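Local coordinates for protein transcription termination factor FttA (Pyrococcus horikoshii, PDB 3AF6) that probably terminates transcription by cleaving nascent RNA with a two-zinc metallo-beta-lactamase-type nuclease and degrading the released transcript from its 5' end, at residues F218-A223 against C262-Y267; E599-V604 against T629-K634. All blocks are in the same frame, centred on the assembly; numbering follows the deposited sequence.

Interaction 1: residues F218-A223 against C262-Y267; sequences FGVNVA and CGMLPY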
loop_
_atom_site.group_PDB
_atom_site.type_symbol
_atom_site.label_atom_id
_atom_site.label_comp_id
_atom_site.label_asym_id
_atom_site.label_seq_id
_atom_site.Cartn_x
_atom_site.Cartn_y
_atom_site.Cartn_z
ATOM N N PHE A 218 0.515 6.042 9.578
ATOM C CA PHE A 218 0.119 7.371 10.009
ATOM C C PHE A 218 -1.164 7.652 9.247
ATOM O O PHE A 218 -1.171 8.335 8.216
ATOM C CB PHE A 218 1.178 8.399 9.644
ATOM C CG PHE A 218 1.141 9.630 10.505
ATOM C CD1 PHE A 218 1.399 9.542 11.874
ATOM C CD2 PHE A 218 0.849 10.874 9.957
ATOM C CE1 PHE A 218 1.363 10.671 12.677
ATOM C CE2 PHE A 218 0.812 12.016 10.760
ATOM C CZ PHE A 218 1.068 11.917 12.116
ATOM N N GLY A 219 -2.256 7.092 9.760
ATOM C CA GLY A 219 -3.527 7.258 9.109
ATOM C C GLY A 219 -4.351 8.385 9.676
ATOM O O GLY A 219 -3.969 9.082 10.628
ATOM N N VAL A 220 -5.504 8.554 9.049
ATOM C CA VAL A 220 -6.478 9.553 9.413
ATOM C C VAL A 220 -7.767 8.760 9.539
ATOM O O VAL A 220 -7.851 7.620 9.086
ATOM C CB VAL A 220 -6.631 10.598 8.290
ATOM C CG1 VAL A 220 -7.015 9.908 6.999
ATOM C CG2 VAL A 220 -7.685 11.620 8.667
ATOM N N ASN A 221 -8.766 9.348 10.171
ATOM C CA ASN A 221 -10.035 8.669 10.305
ATOM C C ASN A 221 -11.047 9.534 9.558
ATOM O O ASN A 221 -11.559 10.498 10.117
ATOM C CB ASN A 221 -10.397 8.551 11.779
ATOM C CG ASN A 221 -11.694 7.822 11.996
ATOM O OD1 ASN A 221 -12.531 7.755 11.093
ATOM N ND2 ASN A 221 -11.888 7.287 13.198
ATOM N N VAL A 222 -11.317 9.214 8.292
ATOM C CA VAL A 222 -12.261 10.014 7.508
ATOM C C VAL A 222 -13.640 10.009 8.150
ATOM O O VAL A 222 -14.405 10.968 8.031
ATOM C CB VAL A 222 -12.399 9.506 6.043
ATOM C CG1 VAL A 222 -11.092 9.707 5.288
ATOM C CG2 VAL A 222 -12.821 8.041 6.028
ATOM N N ALA A 223 -13.948 8.921 8.845
ATOM C CA ALA A 223 -15.236 8.795 9.509
ATOM C C ALA A 223 -15.446 9.922 10.512
ATOM O O ALA A 223 -16.549 10.093 11.027
ATOM C CB ALA A 223 -15.333 7.434 10.225
ATOM N N CYS A 262 -2.224 5.545 5.920
ATOM C CA CYS A 262 -1.274 6.467 5.302
ATOM C C CYS A 262 -1.920 7.833 5.006
ATOM O O CYS A 262 -1.280 8.723 4.445
ATOM C CB CYS A 262 -0.756 5.869 4.003
ATOM S SG CYS A 262 -2.064 5.823 2.774
ATOM N N GLY A 263 -3.183 7.987 5.388
ATOM C CA GLY A 263 -3.904 9.219 5.127
ATOM C C GLY A 263 -3.348 10.551 5.610
ATOM O O GLY A 263 -3.515 11.565 4.932
ATOM N N MET A 264 -2.717 10.570 6.778
ATOM C CA MET A 264 -2.151 11.808 7.310
ATOM C C MET A 264 -0.703 12.023 6.892
ATOM O O MET A 264 -0.122 13.075 7.163
ATOM C CB MET A 264 -2.226 11.821 8.842
ATOM C CG MET A 264 -3.593 12.160 9.399
ATOM S SD MET A 264 -4.059 13.849 9.001
ATOM C CE MET A 264 -2.864 14.741 9.979
ATOM N N LEU A 265 -0.119 11.035 6.230
ATOM C CA LEU A 265 1.271 11.133 5.819
ATOM C C LEU A 265 1.637 12.438 5.095
ATOM O O LEU A 265 2.604 13.098 5.458
ATOM C CB LEU A 265 1.636 9.916 4.973
ATOM C CG LEU A 265 3.089 9.715 4.534
ATOM C CD1 LEU A 265 4.067 9.864 5.701
ATOM C CD2 LEU A 265 3.192 8.330 3.935
ATOM N N PRO A 266 0.864 12.841 4.071
ATOM C CA PRO A 266 1.245 14.090 3.401
ATOM C C PRO A 266 1.065 15.355 4.264
ATOM O O PRO A 266 1.749 16.363 4.059
ATOM C CB PRO A 266 0.397 14.072 2.131
ATOM C CG PRO A 266 -0.779 13.273 2.517
ATOM C CD PRO A 266 -0.234 12.170 3.357
ATOM N N TYR A 267 0.169 15.287 5.241
ATOM C CA TYR A 267 -0.068 16.403 6.153
ATOM C C TYR A 267 1.258 16.814 6.781
ATOM O O TYR A 267 1.507 17.990 7.063
ATOM C CB TYR A 267 -1.009 15.962 7.267
ATOM C CG TYR A 267 -1.438 17.057 8.214
ATOM C CD1 TYR A 267 -2.545 17.856 7.924
ATOM C CD2 TYR A 267 -0.778 17.259 9.427
ATOM C CE1 TYR A 267 -2.993 18.818 8.817
ATOM C CE2 TYR A 267 -1.219 18.221 10.330
ATOM C CZ TYR A 267 -2.329 18.993 10.015
ATOM O OH TYR A 267 -2.785 19.947 10.892
#

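Interaction 2: residues E599-V604 against T629-K634; sequences ELMNYV and TSIHRK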
loop_
_atom_site.group_PDB
_atom_site.type_symbol
_atom_site.label_atom_id
_atom_site.label_comp_id
_atom_site.label_asym_id
_atom_site.label_seq_id
_atom_site.Cartn_x
_atom_site.Cartn_y
_atom_site.Cartn_z
ATOM N N GLU A 599 -9.886 -16.825 11.888
ATOM C CA GLU A 599 -8.625 -16.612 11.193
ATOM C C GLU A 599 -7.580 -15.976 12.089
ATOM O O GLU A 599 -6.405 -16.348 12.039
ATOM C CB GLU A 599 -8.814 -15.711 9.967
ATOM C CG GLU A 599 -9.696 -16.262 8.893
ATOM C CD GLU A 599 -9.738 -15.351 7.685
ATOM O OE1 GLU A 599 -8.659 -15.086 7.096
ATOM O OE2 GLU A 599 -10.849 -14.901 7.324
ATOM N N LEU A 600 -7.997 -14.996 12.888
ATOM C CA LEU A 600 -7.057 -14.324 13.770
ATOM C C LEU A 600 -6.495 -15.323 14.776
ATOM O O LEU A 600 -5.286 -15.404 14.963
ATOM C CB LEU A 600 -7.730 -13.147 14.492
ATOM C CG LEU A 600 -8.230 -11.953 13.653
ATOM C CD1 LEU A 600 -9.075 -11.057 14.545
ATOM C CD2 LEU A 600 -7.074 -11.163 13.039
ATOM N N MET A 601 -7.365 -16.098 15.412
ATOM C CA MET A 601 -6.893 -17.069 16.383
ATOM C C MET A 601 -5.969 -18.049 15.685
ATOM O O MET A 601 -4.888 -18.374 16.189
ATOM C CB MET A 601 -8.064 -17.817 17.020
ATOM C CG MET A 601 -8.937 -16.974 17.959
ATOM S SD MET A 601 -8.128 -16.383 19.500
ATOM C CE MET A 601 -8.174 -17.852 20.528
ATOM N N ASN A 602 -6.379 -18.498 14.506
ATOM C CA ASN A 602 -5.581 -19.456 13.752
ATOM C C ASN A 602 -4.231 -18.884 13.338
ATOM O O ASN A 602 -3.266 -19.624 13.170
ATOM C CB ASN A 602 -6.352 -19.931 12.519
ATOM C CG ASN A 602 -5.564 -20.926 11.691
ATOM O OD1 ASN A 602 -5.453 -20.783 10.475
ATOM N ND2 ASN A 602 -5.013 -21.939 12.343
ATOM N N TYR A 603 -4.153 -17.569 13.170
ATOM C CA TYR A 603 -2.886 -16.952 12.791
ATOM C C TYR A 603 -1.922 -17.050 13.964
ATOM O O TYR A 603 -0.712 -17.202 13.781
ATOM C CB TYR A 603 -3.066 -15.472 12.422
ATOM C CG TYR A 603 -1.783 -14.832 11.933
ATOM C CD1 TYR A 603 -1.309 -15.077 10.639
ATOM C CD2 TYR A 603 -0.985 -14.080 12.794
ATOM C CE1 TYR A 603 -0.062 -14.595 10.217
ATOM C CE2 TYR A 603 0.254 -13.601 12.389
ATOM C CZ TYR A 603 0.709 -13.862 11.100
ATOM O OH TYR A 603 1.939 -13.397 10.701
ATOM N N VAL A 604 -2.462 -16.952 15.175
ATOM C CA VAL A 604 -1.631 -17.023 16.365
ATOM C C VAL A 604 -1.104 -18.442 16.476
ATOM O O VAL A 604 0.096 -18.658 16.666
ATOM C CB VAL A 604 -2.431 -16.656 17.637
ATOM C CG1 VAL A 604 -1.517 -16.683 18.856
ATOM C CG2 VAL A 604 -3.052 -15.270 17.477
ATOM N N THR A 629 -7.700 -11.293 25.497
ATOM C CA THR A 629 -8.084 -12.187 26.579
ATOM C C THR A 629 -8.187 -13.607 26.045
ATOM O O THR A 629 -7.693 -14.551 26.668
ATOM C CB THR A 629 -9.452 -11.788 27.173
ATOM O OG1 THR A 629 -9.326 -10.547 27.881
ATOM C CG2 THR A 629 -9.963 -12.869 28.114
ATOM N N SER A 630 -8.824 -13.749 24.885
ATOM C CA SER A 630 -9.004 -15.050 24.255
ATOM C C SER A 630 -7.691 -15.743 23.906
ATOM O O SER A 630 -7.531 -16.931 24.165
ATOM C CB SER A 630 -9.829 -14.908 22.989
ATOM O OG SER A 630 -11.000 -14.173 23.245
ATOM N N ILE A 631 -6.756 -15.012 23.306
ATOM C CA ILE A 631 -5.468 -15.593 22.936
ATOM C C ILE A 631 -4.757 -16.143 24.170
ATOM O O ILE A 631 -4.274 -17.276 24.173
ATOM C CB ILE A 631 -4.549 -14.549 22.263
ATOM C CG1 ILE A 631 -5.121 -14.151 20.899
ATOM C CG2 ILE A 631 -3.143 -15.107 22.119
ATOM C CD1 ILE A 631 -4.378 -13.031 20.229
ATOM N N HIS A 632 -4.701 -15.331 25.219
ATOM C CA HIS A 632 -4.041 -15.732 26.453
ATOM C C HIS A 632 -4.625 -17.012 27.042
ATOM O O HIS A 632 -3.900 -17.929 27.429
ATOM C CB HIS A 632 -4.161 -14.635 27.504
ATOM C CG HIS A 632 -3.554 -15.013 28.817
ATOM N ND1 HIS A 632 -2.191 -15.116 29.002
ATOM C CD2 HIS A 632 -4.123 -15.360 29.995
ATOM C CE1 HIS A 632 -1.948 -15.511 30.238
ATOM N NE2 HIS A 632 -3.103 -15.666 30.862
ATOM N N ARG A 633 -5.946 -17.051 27.120
ATOM C CA ARG A 633 -6.647 -18.185 27.680
ATOM C C ARG A 633 -6.440 -19.468 26.880
ATOM O O ARG A 633 -6.319 -20.545 27.457
ATOM C CB ARG A 633 -8.132 -17.843 27.775
ATOM C CG ARG A 633 -8.965 -18.774 28.625
ATOM C CD ARG A 633 -10.181 -18.019 29.136
ATOM N NE ARG A 633 -10.827 -17.289 28.050
ATOM C CZ ARG A 633 -11.542 -16.180 28.212
ATOM N NH1 ARG A 633 -11.705 -15.668 29.428
ATOM N NH2 ARG A 633 -12.084 -15.577 27.157
ATOM N N LYS A 634 -6.376 -19.357 25.556
ATOM C CA LYS A 634 -6.206 -20.538 24.719
ATOM C C LYS A 634 -4.773 -20.926 24.410
ATOM O O LYS A 634 -4.496 -22.098 24.161
ATOM C CB LYS A 634 -6.954 -20.374 23.397
ATOM C CG LYS A 634 -6.831 -21.586 22.486
ATOM C CD LYS A 634 -7.717 -21.445 21.282
ATOM C CE LYS A 634 -7.670 -22.666 20.398
ATOM N NZ LYS A 634 -8.588 -22.464 19.240
#

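Interaction 1: residues F218-A223 against C262-Y267
Phe218 O accepts a hydrogen bond from Met264 N at 3.1 Å. This is the polar link between the two loops. The bond is bent, with an N-H...O angle of 144°, and the donor is tilted 25° from the carbonyl plane. Its donor sits in a type I beta turn from Cys262 to Leu265, closed by Leu265 N bonding to Cys262 O at 3.1 Å. The two backbones come close at Gly219 and Gly263, whose CA atoms are 4.5 Å apart.

Both loops belong to the metallo-beta-lactamase fold. Residues 218-223 come after strand 213-216. The loop 262-267 follows directly on the His-X-His-X-Asp-His motif formed by His256, His258, Asp260 and His261. Further backbone bonds join Phe218 to His261 and Val220 to Leu259. The contact thus ties the loop after the strand to the zinc-binding turn and its helix.

The side-chain contacts are buried and mostly apolar. With chi1 at -156° the Phe218 ring swings to the side of its own carbonyl carbon, and its CD2 meets Met264 CB at 3.4 Å. Leu265 N and Met264 O lie at the ring edge, in its plane. The side chains of Val220 and Met264 cross at about a right angle, with Val220 CB 3.6 Å from Met264 CG. Val220 CG1 rests on Gly263 CA at 3.7 Å. The Met264 chain then bends away, and its CE lies over one face of the Tyr267 ring, offset toward the rim.

Interaction 2: residues E599-V604 against T629-K634
This is an apolar helix-to-helix contact in the C-terminal part of the metallo-beta-lactamase region. It joins helix 597-606 to helix 621-635, which stand next to each other on one face of a mixed sheet. The axes of segments 599-604 and 629-634 approach to 10.9 Å and cross at -45°. Val604 and Ile631 also touch Met391 of strand 388-392 and Ile614 of strand 613-617, so the sheet forms the floor under the pair. Helix 621-635 is the connection of a beta-alpha-beta crossover between the parallel neighbours 613-617 and 638-640.

Met601 meets Ser630, Ile631 and Lys634. Its CG is anti to the carbonyl carbon (chi1 -70°), and two further bends bring the thioether to the other helix. Met601 SD lies 4.0 Å from Ile631 CG1, the two side chains running past each other in opposite directions. The methyl end goes on to the backbone, with Met601 CE 3.8 Å from Ser630 O. It also meets the extended chain of Lys634, where CE of Met601 is 3.7 Å from CD of Lys634. The methylenes of this exposed lysine thus cover the methionine at the edge of the contact.

Val604 meets Ile631 with both branches. Val604 CG2 touches Ile631 CD1 at 3.8 Å, and Val604 CG1 lies 4.0 Å from Ile631 CG2. Phe635 extends this apolar patch, touching both Met601 and Val604.

Ser630 contributes its CB and backbone carbonyl, while its OG is hydrogen-bonded to Asp626 O within its own helix. The segments therefore meet through van der Waals contact alone, and shape and burial of apolar surface, rather than directed bonds, probably set their spacing.

In the fold
The two contacts do not touch: their centres are 29 Å apart and their nearest atoms about 19 Å. Interaction 1 joins loops beyond the strand ends of one sheet of the metallo-beta-lactamase sandwich, while interaction 2 packs on the other sheet. Interaction 1 is close to the active site: the nearest atoms of Gly219 and a bound zinc ion are about 8 Å apart. Interaction 2 lies away from it, but His618, a zinc ligand, follows strand 613-617, between the two helices in the chain. Glu599 also holds Lys369 by a salt bridge, just after Asp367. Asp367 bridges the two zinc ions; the one bound by His618 is also held by Asp260 and His261, which precede segment 262-267.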